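Local coordinates for protein Phenylalanine/tyrosine ammonia-lyase (Rhodosporidium toruloides, PDB 1Y2M) that catalyses the non-oxidative deamination of L-phenylalanine and L-tyrosine to trans-cinnamic and p-coumaric acid, working as a homotetramer built as a dimer of dimers, at residues Q41-Q44 with V45-V48; S66-L69 with G70-V73; T170-V173 with N174-T177; H381-A384 with V385-E389; L481-L484 with A485-V488. All coordinates share one frame; numbering follows the deposited sequence.

Contact 1: residues Q41-Q44 with V45-V48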
loop_
_atom_site.group_PDB
_atom_site.type_symbol
_atom_site.label_atom_id
_atom_site.label_comp_id
_atom_site.label_asym_id
_atom_site.label_seq_id
_atom_site.Cartn_x
_atom_site.Cartn_y
_atom_site.Cartn_z
ATOM N N GLN B 41 -26.192 8.995 -21.288
ATOM C CA GLN B 41 -27.424 9.683 -20.887
ATOM C C GLN B 41 -27.323 10.396 -19.525
ATOM O O GLN B 41 -28.308 10.964 -19.064
ATOM C CB GLN B 41 -28.630 8.727 -20.912
ATOM C CG GLN B 41 -29.984 9.450 -21.091
ATOM C CD GLN B 41 -29.948 10.551 -22.164
ATOM O OE1 GLN B 41 -29.857 10.262 -23.363
ATOM N NE2 GLN B 41 -30.010 11.817 -21.728
ATOM N N VAL B 42 -26.157 10.387 -18.880
ATOM C CA VAL B 42 -25.985 11.229 -17.696
ATOM C C VAL B 42 -24.538 11.607 -17.590
ATOM O O VAL B 42 -23.666 10.824 -17.970
ATOM C CB VAL B 42 -26.390 10.535 -16.418
ATOM C CG1 VAL B 42 -25.354 9.440 -16.023
ATOM C CG2 VAL B 42 -26.616 11.573 -15.287
ATOM N N THR B 43 -24.275 12.809 -17.119
ATOM C CA THR B 43 -22.904 13.271 -17.039
ATOM C C THR B 43 -22.641 13.807 -15.659
ATOM O O THR B 43 -23.557 14.139 -14.899
ATOM C CB THR B 43 -22.621 14.394 -18.050
ATOM O OG1 THR B 43 -23.457 15.520 -17.720
ATOM C CG2 THR B 43 -22.900 13.932 -19.493
ATOM N N GLN B 44 -21.362 13.989 -15.363
ATOM C CA GLN B 44 -20.957 14.544 -14.093
ATOM C C GLN B 44 -21.450 15.977 -13.974
ATOM O O GLN B 44 -21.935 16.381 -12.933
ATOM C CB GLN B 44 -19.436 14.448 -13.945
ATOM C CG GLN B 44 -18.909 14.985 -12.639
ATOM C CD GLN B 44 -17.482 14.570 -12.434
ATOM O OE1 GLN B 44 -16.653 14.848 -13.312
ATOM N NE2 GLN B 44 -17.166 13.893 -11.295
ATOM N N VAL B 45 -21.354 16.757 -15.055
ATOM C CA VAL B 45 -21.909 18.093 -15.003
ATOM C C VAL B 45 -23.405 18.078 -14.672
ATOM O O VAL B 45 -23.844 18.904 -13.846
ATOM C CB VAL B 45 -21.660 18.878 -16.346
ATOM C CG1 VAL B 45 -22.364 20.250 -16.278
ATOM C CG2 VAL B 45 -20.160 19.093 -16.606
ATOM N N ASP B 46 -24.191 17.178 -15.295
ATOM C CA ASP B 46 -25.632 17.037 -14.959
ATOM C C ASP B 46 -25.830 16.785 -13.441
ATOM O O ASP B 46 -26.704 17.388 -12.799
ATOM C CB ASP B 46 -26.286 15.839 -15.680
ATOM C CG ASP B 46 -26.413 16.017 -17.183
ATOM O OD1 ASP B 46 -26.366 17.189 -17.651
ATOM O OD2 ASP B 46 -26.575 14.959 -17.880
ATOM N N ILE B 47 -25.022 15.875 -12.900
ATOM C CA ILE B 47 -25.051 15.501 -11.489
ATOM C C ILE B 47 -24.721 16.687 -10.575
ATOM O O ILE B 47 -25.410 16.983 -9.596
ATOM C CB ILE B 47 -24.086 14.319 -11.226
ATOM C CG1 ILE B 47 -24.714 13.066 -11.861
ATOM C CG2 ILE B 47 -23.820 14.170 -9.725
ATOM C CD1 ILE B 47 -23.832 11.801 -11.917
ATOM N N VAL B 48 -23.659 17.396 -10.938
ATOM C CA VAL B 48 -23.264 18.585 -10.201
ATOM C C VAL B 48 -24.326 19.683 -10.243
ATOM O O VAL B 48 -24.643 20.311 -9.234
ATOM C CB VAL B 48 -21.896 19.079 -10.712
ATOM C CG1 VAL B 48 -21.582 20.498 -10.236
ATOM C CG2 VAL B 48 -20.813 18.092 -10.301
#
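T43 and D46 trade hydrogen bonds between side chain and backbone at the start of helix 44-52. The amide N of D46 points at T43 OG1 over 3.0 Å, and the bond is fairly straight at 164°. In return T43 N reaches D46 OD2 at 3.2 Å, a more bent bond that meets the oxygen from above the carboxylate plane. The T43 hydroxyl can face the helix because OG1 sits between the backbone N and the carbonyl carbon (chi1 63°), while D46 CG lies beside its own backbone N and so turns the carboxylate back toward the loop. This is a capping box, with T43 as the N-cap. With an alanine instead of D46, T43 N would probably lose this acceptor, and the helix N terminus a negative charge that should be favourable there. Behind the box the regular helix pattern sets in, with I47 N bonded to T43 O at 3.0 Å and V48 N to Q44 O at 2.8 Å. Apolar contact is slight: V42 CG2 comes within 4.2 Å of I47 CG1, the two side chains lying obliquely to each other. The Q44 chain runs out extended from the helix start; its amide bonds to S290 and H287 of helix 273-303, and the side chain also touches V376 and L379 of helix 368-391.

Contact 2: residues S66-L69 with G70-V73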
loop_
_atom_site.group_PDB
_atom_site.type_symbol
_atom_site.label_atom_id
_atom_site.label_comp_id
_atom_site.label_asym_id
_atom_site.label_seq_id
_atom_site.Cartn_x
_atom_site.Cartn_y
_atom_site.Cartn_z
ATOM N N SER B 66 -36.918 9.915 -1.111
ATOM C CA SER B 66 -36.635 11.045 -1.996
ATOM C C SER B 66 -35.311 11.704 -1.768
ATOM O O SER B 66 -34.858 12.493 -2.598
ATOM C CB SER B 66 -37.714 12.156 -1.814
ATOM O OG SER B 66 -38.985 11.689 -2.162
ATOM N N LEU B 67 -34.722 11.473 -0.595
ATOM C CA LEU B 67 -33.548 12.218 -0.193
ATOM C C LEU B 67 -32.437 11.984 -1.196
ATOM O O LEU B 67 -32.125 10.835 -1.511
ATOM C CB LEU B 67 -33.088 11.743 1.171
ATOM C CG LEU B 67 -31.836 12.341 1.767
ATOM C CD1 LEU B 67 -32.042 13.819 1.957
ATOM C CD2 LEU B 67 -31.392 11.685 3.077
ATOM N N ASN B 68 -31.799 13.057 -1.660
ATOM C CA ASN B 68 -30.665 12.916 -2.593
ATOM C C ASN B 68 -29.409 13.531 -2.019
ATOM O O ASN B 68 -29.425 14.093 -0.916
ATOM C CB ASN B 68 -30.985 13.510 -3.968
ATOM C CG ASN B 68 -31.277 15.005 -3.915
ATOM O OD1 ASN B 68 -30.552 15.770 -3.251
ATOM N ND2 ASN B 68 -32.314 15.432 -4.617
ATOM N N LEU B 69 -28.295 13.396 -2.717
ATOM C CA LEU B 69 -27.037 13.766 -2.134
ATOM C C LEU B 69 -26.832 15.263 -2.014
ATOM O O LEU B 69 -26.275 15.759 -1.014
ATOM C CB LEU B 69 -25.882 13.092 -2.886
ATOM C CG LEU B 69 -25.903 11.565 -2.969
ATOM C CD1 LEU B 69 -24.601 11.072 -3.524
ATOM C CD2 LEU B 69 -26.171 11.057 -1.589
ATOM N N GLY B 70 -27.353 16.013 -2.989
ATOM C CA GLY B 70 -27.373 17.467 -2.853
ATOM C C GLY B 70 -28.143 17.922 -1.624
ATOM O O GLY B 70 -27.709 18.853 -0.944
ATOM N N ASP B 71 -29.269 17.255 -1.336
ATOM C CA ASP B 71 -30.084 17.556 -0.151
ATOM C C ASP B 71 -29.258 17.323 1.100
ATOM O O ASP B 71 -29.279 18.141 2.034
ATOM C CB ASP B 71 -31.257 16.606 -0.047
ATOM C CG ASP B 71 -32.361 16.849 -1.049
ATOM O OD1 ASP B 71 -32.600 18.016 -1.462
ATOM O OD2 ASP B 71 -33.079 15.837 -1.352
ATOM N N VAL B 72 -28.530 16.192 1.126
ATOM C CA VAL B 72 -27.707 15.851 2.307
ATOM C C VAL B 72 -26.683 16.951 2.578
ATOM O O VAL B 72 -26.546 17.459 3.703
ATOM C CB VAL B 72 -27.019 14.477 2.160
ATOM C CG1 VAL B 72 -25.947 14.294 3.228
ATOM C CG2 VAL B 72 -28.042 13.314 2.174
ATOM N N VAL B 73 -25.994 17.354 1.518
ATOM C CA VAL B 73 -24.983 18.418 1.658
ATOM C C VAL B 73 -25.658 19.723 2.125
ATOM O O VAL B 73 -25.130 20.420 2.981
ATOM C CB VAL B 73 -24.234 18.653 0.351
ATOM C CG1 VAL B 73 -23.255 19.870 0.493
ATOM C CG2 VAL B 73 -23.444 17.419 -0.039
HETATM O O HOH W 1 -32.334 18.423 -4.138
#
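N68 OD1 receives the amide N of D71 over a short 2.7 Å, the donor lying nearly in line with the side-chain C=O. The reciprocal bond runs from N68 N to D71 OD2, 3.1 Å long and 161° at the hydrogen, and it comes to the anti side of that oxygen, moderately out of the carboxylate plane. Together they make a capping box at the start of helix 69-77, with N68 as N-cap. The two side chains cross at about a right angle, yet their flat ends are almost parallel, the amide and carboxylate planes being 18° apart. A water bridges the two side-chain ends: it accepts from N68 ND2 at 3.0 Å and lies 2.7 Å from D71 OD1, to which it can donate. What brings the amide into place is the N68 torsion of 62°, which sets CG between the backbone N and the carbonyl carbon and so turns OD1 to the first turn of the helix. From there the backbone continues the helix, with V72 N on N68 O and V73 N on L69 O.

L67 packs against the same turn, its CD1 on D71 CB at 3.5 Å and its CD2 on V72 CG2 at 3.8 Å; L60 and L62 of strand 60-62 also touch this leucine. R80 forms a salt bridge with D71 OD1. With OD2 given to the N68 amide and OD1 facing the arginine, with the water close by, the buried aspartate has partners on both oxygens, and the positive neighbour and helix N terminus would be expected to favour its ionised form.

Contact 3: residues T170-V173 with N174-T177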
loop_
_atom_site.group_PDB
_atom_site.type_symbol
_atom_site.label_atom_id
_atom_site.label_comp_id
_atom_site.label_asym_id
_atom_site.label_seq_id
_atom_site.Cartn_x
_atom_site.Cartn_y
_atom_site.Cartn_z
ATOM N N THR B 170 -29.303 13.648 9.607
ATOM C CA THR B 170 -30.271 13.794 8.541
ATOM C C THR B 170 -30.587 12.413 7.926
ATOM O O THR B 170 -31.743 12.006 7.708
ATOM C CB THR B 170 -29.736 14.743 7.450
ATOM O OG1 THR B 170 -29.454 16.034 8.020
ATOM C CG2 THR B 170 -30.695 14.903 6.354
ATOM N N ILE B 171 -29.506 11.698 7.569
ATOM C CA ILE B 171 -29.645 10.364 6.935
ATOM C C ILE B 171 -30.281 9.418 7.940
ATOM O O ILE B 171 -31.133 8.617 7.595
ATOM C CB ILE B 171 -28.280 9.829 6.439
ATOM C CG1 ILE B 171 -27.762 10.708 5.306
ATOM C CG2 ILE B 171 -28.299 8.360 6.134
ATOM C CD1 ILE B 171 -26.280 10.455 4.964
ATOM N N ARG B 172 -29.870 9.522 9.202
ATOM C CA ARG B 172 -30.434 8.640 10.230
ATOM C C ARG B 172 -31.949 8.811 10.292
ATOM O O ARG B 172 -32.681 7.818 10.304
ATOM C CB ARG B 172 -29.834 8.927 11.610
ATOM C CG ARG B 172 -30.493 8.156 12.733
ATOM C CD ARG B 172 -30.943 6.773 12.200
ATOM N NE ARG B 172 -30.040 5.802 12.615
ATOM C CZ ARG B 172 -29.877 4.571 12.147
ATOM N NH1 ARG B 172 -30.554 3.999 11.139
ATOM N NH2 ARG B 172 -28.966 3.893 12.753
ATOM N N VAL B 173 -32.437 10.048 10.300
ATOM C CA VAL B 173 -33.871 10.286 10.320
ATOM C C VAL B 173 -34.544 9.677 9.087
ATOM O O VAL B 173 -35.564 8.989 9.189
ATOM C CB VAL B 173 -34.232 11.786 10.445
ATOM C CG1 VAL B 173 -35.707 12.022 10.258
ATOM C CG2 VAL B 173 -33.763 12.326 11.812
ATOM N N ASN B 174 -33.995 9.980 7.920
ATOM C CA ASN B 174 -34.594 9.487 6.697
ATOM C C ASN B 174 -34.712 7.984 6.746
ATOM O O ASN B 174 -35.756 7.451 6.391
ATOM C CB ASN B 174 -33.768 9.909 5.499
ATOM C CG ASN B 174 -34.470 9.634 4.170
ATOM O OD1 ASN B 174 -35.457 10.277 3.848
ATOM N ND2 ASN B 174 -33.929 8.690 3.390
ATOM N N SER B 175 -33.654 7.312 7.191
ATOM C CA SER B 175 -33.611 5.830 7.186
ATOM C C SER B 175 -34.617 5.196 8.155
ATOM O O SER B 175 -35.028 4.022 7.990
ATOM C CB SER B 175 -32.210 5.295 7.482
ATOM O OG SER B 175 -31.819 5.574 8.812
ATOM N N LEU B 176 -35.032 5.961 9.154
ATOM C CA LEU B 176 -36.063 5.506 10.112
ATOM C C LEU B 176 -37.506 5.881 9.747
ATOM O O LEU B 176 -38.444 5.345 10.351
ATOM C CB LEU B 176 -35.725 6.018 11.515
ATOM C CG LEU B 176 -34.386 5.509 12.094
ATOM C CD1 LEU B 176 -34.064 6.230 13.372
ATOM C CD2 LEU B 176 -34.356 3.999 12.333
ATOM N N THR B 177 -37.692 6.782 8.756
ATOM C CA THR B 177 -39.026 7.164 8.333
ATOM C C THR B 177 -39.649 6.070 7.482
ATOM O O THR B 177 -40.832 6.128 7.163
ATOM C CB THR B 177 -39.097 8.456 7.519
ATOM O OG1 THR B 177 -38.442 8.263 6.265
ATOM C CG2 THR B 177 -38.464 9.590 8.276
#
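S175 OG links two parts of R172: it donates to R172 O at 2.8 Å and accepts from R172 NH1 at 3.1 Å. The hydroxyl sits at the edge of the guanidinium, 22° out of its plane. R172 O also accepts L176 N, from the same face as the serine hydroxyl, so two donors hold this carbonyl. The arginine chain bends at chi2 and chi3, which carries its end toward the next turn of helix 162-176 and lays CD against L176 CD1 at 3.4 Å. Its NH2 bonds to N270 O and, weakly, to L268 O. Truncating R172 to an alanine is likely to leave S175 OG and N270 O without these donors and to open a gap beside L176.

Earlier carbonyls follow the α-helical pattern, N174 N bonding to T170 O and S175 N to I171 O. Near the end, V173 O receives only weak bonds from L176 N and T177 N, and N174 O accepts both T177 N and, at 2.8 Å, T177 OG1. The N174 amide bonds to G64 and weakly to G391. N270 probably binds cinnamate; R172 NH1 and NH2 thus meet neutral oxygens, the S175 hydroxyl and the backbone of N270 and L268, and their charge may polarise the N270 carbonyl.

Contact 4: residues H381-A384 with V385-E389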
loop_
_atom_site.group_PDB
_atom_site.type_symbol
_atom_site.label_atom_id
_atom_site.label_comp_id
_atom_site.label_asym_id
_atom_site.label_seq_id
_atom_site.Cartn_x
_atom_site.Cartn_y
_atom_site.Cartn_z
ATOM N N HIS B 381 -20.633 6.188 -10.773
ATOM C CA HIS B 381 -21.059 4.950 -10.108
ATOM C C HIS B 381 -21.219 5.144 -8.598
ATOM O O HIS B 381 -22.286 4.828 -8.000
ATOM C CB HIS B 381 -20.016 3.857 -10.386
ATOM C CG HIS B 381 -20.414 2.502 -9.895
ATOM N ND1 HIS B 381 -20.225 2.100 -8.589
ATOM C CD2 HIS B 381 -20.935 1.433 -10.547
ATOM C CE1 HIS B 381 -20.634 0.841 -8.462
ATOM N NE2 HIS B 381 -21.068 0.420 -9.622
ATOM N N ALA B 382 -20.215 5.742 -7.977
ATOM C CA ALA B 382 -20.294 6.024 -6.559
ATOM C C ALA B 382 -21.526 6.861 -6.217
ATOM O O ALA B 382 -22.207 6.632 -5.193
ATOM C CB ALA B 382 -19.080 6.730 -6.088
ATOM N N HIS B 383 -21.838 7.819 -7.082
ATOM C CA HIS B 383 -23.007 8.668 -6.853
ATOM C C HIS B 383 -24.269 7.767 -6.832
ATOM O O HIS B 383 -25.195 7.942 -6.012
ATOM C CB HIS B 383 -23.148 9.697 -7.986
ATOM C CG HIS B 383 -23.930 10.883 -7.579
ATOM N ND1 HIS B 383 -23.322 12.025 -7.112
ATOM C CD2 HIS B 383 -25.261 11.108 -7.534
ATOM C CE1 HIS B 383 -24.256 12.911 -6.812
ATOM N NE2 HIS B 383 -25.439 12.379 -7.056
ATOM N N ALA B 384 -24.363 6.826 -7.768
ATOM C CA ALA B 384 -25.534 5.951 -7.778
ATOM C C ALA B 384 -25.613 5.131 -6.490
ATOM O O ALA B 384 -26.690 4.996 -5.896
ATOM C CB ALA B 384 -25.489 5.061 -8.963
ATOM N N VAL B 385 -24.472 4.617 -6.037
ATOM C CA VAL B 385 -24.427 3.782 -4.807
ATOM C C VAL B 385 -24.849 4.608 -3.579
ATOM O O VAL B 385 -25.709 4.200 -2.752
ATOM C CB VAL B 385 -23.033 3.137 -4.646
ATOM C CG1 VAL B 385 -22.918 2.450 -3.317
ATOM C CG2 VAL B 385 -22.738 2.233 -5.809
ATOM N N LEU B 386 -24.208 5.755 -3.386
ATOM C CA LEU B 386 -24.442 6.560 -2.191
ATOM C C LEU B 386 -25.848 7.140 -2.214
ATOM O O LEU B 386 -26.442 7.350 -1.154
ATOM C CB LEU B 386 -23.418 7.681 -2.070
ATOM C CG LEU B 386 -22.010 7.306 -1.648
ATOM C CD1 LEU B 386 -21.140 8.533 -1.440
ATOM C CD2 LEU B 386 -22.072 6.480 -0.359
ATOM N N THR B 387 -26.416 7.371 -3.391
ATOM C CA THR B 387 -27.786 7.866 -3.427
ATOM C C THR B 387 -28.752 6.844 -2.800
ATOM O O THR B 387 -29.639 7.172 -1.998
ATOM C CB THR B 387 -28.218 8.220 -4.856
ATOM O OG1 THR B 387 -27.424 9.321 -5.330
ATOM C CG2 THR B 387 -29.677 8.662 -4.889
ATOM N N ILE B 388 -28.586 5.584 -3.173
ATOM C CA ILE B 388 -29.410 4.510 -2.572
ATOM C C ILE B 388 -29.098 4.404 -1.089
ATOM O O ILE B 388 -30.026 4.275 -0.253
ATOM C CB ILE B 388 -29.192 3.180 -3.284
ATOM C CG1 ILE B 388 -29.871 3.226 -4.635
ATOM C CG2 ILE B 388 -29.797 2.026 -2.460
ATOM C CD1 ILE B 388 -29.645 2.030 -5.494
ATOM N N GLU B 389 -27.808 4.463 -0.746
ATOM C CA GLU B 389 -27.411 4.234 0.653
ATOM C C GLU B 389 -27.933 5.344 1.553
ATOM O O GLU B 389 -28.494 5.077 2.604
ATOM C CB GLU B 389 -25.886 4.073 0.752
ATOM C CG GLU B 389 -25.379 3.678 2.126
ATOM C CD GLU B 389 -25.707 2.276 2.538
ATOM O OE1 GLU B 389 -26.360 1.583 1.764
ATOM O OE2 GLU B 389 -25.295 1.901 3.666
HETATM O O HOH W 2 -28.286 12.078 -5.457
#
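The H383 ring and the T387 hydroxyl lie obliquely to each other on one side of helix 368-391, with H383 CD2 3.6 Å from T387 OG1. The hydroxyl turns back to the preceding turn, donating to H383 O over 2.7 Å. T387 N bonds to the same carbonyl at 2.9 Å, and the two donors approach from opposite faces of its plane. T387 OG1 can do this because it stands beside its own backbone N (chi1 -65°). A threonine hydroxyl bonded to the carbonyl four residues earlier is a familiar feature inside helices. A water then joins the pair, donating to T387 OG1 at 2.9 Å and hydrogen-bonded to H383 NE2 at 3.3 Å. The other ring nitrogen, H383 ND1, is hydrogen-bonded to H287 of helix 273-303, whose ring meets H383 at about 45°.

H381 and V385 form a second pair one turn apart. V385 CG2 comes within 3.7 Å of H381 CE1, again at an oblique angle to the ring, and V385 CG2 is also 3.4 Å from H381 O. H381 NE2 bonds to S377 of the second subunit, so this pair belongs to the subunit interface. Backbone bonds continue through L386 N to A382 O at 2.8 Å, whereas I388 N to A384 O is weak.

Helix 368-391 is thus packed between helices: A382 and V385 lie on helix 416-443, L386 on helix 273-303, H383 and T387 on L69 of helix 69-77, and H383 also on I47 and M51 of helix 44-52.

Contact 5: residues L481-L484 with A485-V488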
loop_
_atom_site.group_PDB
_atom_site.type_symbol
_atom_site.label_atom_id
_atom_site.label_comp_id
_atom_site.label_asym_id
_atom_site.label_seq_id
_atom_site.Cartn_x
_atom_site.Cartn_y
_atom_site.Cartn_z
ATOM N N LEU B 481 -0.852 12.300 -2.058
ATOM C CA LEU B 481 -2.000 11.613 -2.647
ATOM C C LEU B 481 -1.744 10.148 -2.942
ATOM O O LEU B 481 -2.635 9.302 -2.764
ATOM C CB LEU B 481 -2.469 12.319 -3.912
ATOM C CG LEU B 481 -3.165 13.654 -3.670
ATOM C CD1 LEU B 481 -3.245 14.494 -5.001
ATOM C CD2 LEU B 481 -4.547 13.463 -3.053
ATOM N N GLY B 482 -0.537 9.813 -3.427
ATOM C CA GLY B 482 -0.234 8.435 -3.793
ATOM C C GLY B 482 -0.352 7.521 -2.574
ATOM O O GLY B 482 -0.995 6.487 -2.636
ATOM N N HIS B 483 0.299 7.896 -1.471
ATOM C CA HIS B 483 0.229 7.059 -0.266
ATOM C C HIS B 483 -1.186 6.980 0.270
ATOM O O HIS B 483 -1.624 5.929 0.729
ATOM C CB HIS B 483 1.207 7.614 0.769
ATOM C CG HIS B 483 1.064 7.025 2.116
ATOM N ND1 HIS B 483 0.236 7.546 3.082
ATOM C CD2 HIS B 483 1.692 5.962 2.675
ATOM C CE1 HIS B 483 0.343 6.812 4.179
ATOM N NE2 HIS B 483 1.251 5.868 3.967
ATOM N N LEU B 484 -1.916 8.090 0.235
ATOM C CA LEU B 484 -3.304 8.092 0.737
ATOM C C LEU B 484 -4.127 7.029 0.011
ATOM O O LEU B 484 -5.040 6.454 0.613
ATOM C CB LEU B 484 -3.949 9.475 0.568
ATOM C CG LEU B 484 -3.640 10.400 1.744
ATOM C CD1 LEU B 484 -3.903 11.869 1.407
ATOM C CD2 LEU B 484 -4.501 9.989 2.970
ATOM N N ALA B 485 -3.903 6.885 -1.294
ATOM C CA ALA B 485 -4.694 6.019 -2.238
ATOM C C ALA B 485 -4.674 4.545 -1.986
ATOM O O ALA B 485 -5.490 3.775 -2.592
ATOM C CB ALA B 485 -4.336 6.300 -3.683
ATOM N N ASN B 486 -3.748 4.020 -1.172
ATOM C CA ASN B 486 -3.774 2.605 -0.796
ATOM C C ASN B 486 -5.071 2.287 -0.097
ATOM O O ASN B 486 -5.646 3.150 0.579
ATOM C CB ASN B 486 -2.584 2.213 0.092
ATOM C CG ASN B 486 -1.270 2.360 -0.640
ATOM O OD1 ASN B 486 -1.122 1.830 -1.767
ATOM N ND2 ASN B 486 -0.347 3.140 -0.053
ATOM N N PRO B 487 -5.567 1.063 -0.280
ATOM C CA PRO B 487 -6.869 0.758 0.336
ATOM C C PRO B 487 -6.812 0.617 1.849
ATOM O O PRO B 487 -5.821 0.162 2.411
ATOM C CB PRO B 487 -7.248 -0.582 -0.281
ATOM C CG PRO B 487 -5.967 -1.209 -0.723
ATOM C CD PRO B 487 -5.076 -0.048 -1.129
ATOM N N VAL B 488 -7.895 1.058 2.506
ATOM C CA VAL B 488 -8.099 0.773 3.905
ATOM C C VAL B 488 -8.777 -0.564 4.117
ATOM O O VAL B 488 -8.503 -1.262 5.103
ATOM C CB VAL B 488 -8.999 1.897 4.500
ATOM C CG1 VAL B 488 -9.651 1.558 5.845
ATOM C CG2 VAL B 488 -8.232 3.227 4.565
HETATM O O HOH W 3 -0.454 3.949 -3.457
HETATM O O HOH W 4 -1.292 3.988 2.692
#
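A485 N bonds to L481 O at 3.1 Å, the last regular link at the end of helix 468-484, and the same N makes only a weak bond to G482 O. N486 N reaches H483 O at 3.4 Å, again weakly, as the chain leaves the helix.

One water lies within bonding distance of G482 O (2.7 Å) and N486 OD1 (2.8 Å), probably donating to them. A second donates to H483 O at 2.8 Å and accepts from N486 ND2 at 3.0 Å, and it rests over the centre of one face of the H483 ring. The asparagine amide therefore spans the helix end with each of its polar atoms given to a different water. It stands there because N486 CG lies anti to its carbonyl carbon (chi1 -64°), which turns the amide back toward the last helical carbonyls.

Packing between the two segments is slight, the A485 methyl resting against the carbonyl oxygens of L481 and G482. Around them, A485 meets L427 and A430 of helix 416-443, and L481 packs on S516 and V519 of helix 506-560.

Further bonds come from R426 and from another subunit. R426 of helix 416-443 bonds to L484 O and N486 O. H483 NE2 bonds to L484 O of the third subunit, and the reverse bond is made as well. The arrangement is a water-bridged helix C terminus that unravels into a loop, located where copies of the chain meet in the tetramer.

Overall arrangement
From the N terminus, contact 1 opens helix 44-52 and contact 2 opens helix 69-77, each through a capping box; contact 3 lies at the end of helix 162-176, contact 4 within helix 368-391 and contact 5 where helix 468-484 gives way to a loop. Each closes only a local turn, and the five follow in series without nesting or crossing. Contact 4 joins the first two: I47 and L69 both pack on H383. Contact 2 also meets contact 3, where L67 touches N174 and V72 touches I171. Contact 5 stands apart, its centre about 22 Å from that of contact 4, though both reach the second subunit.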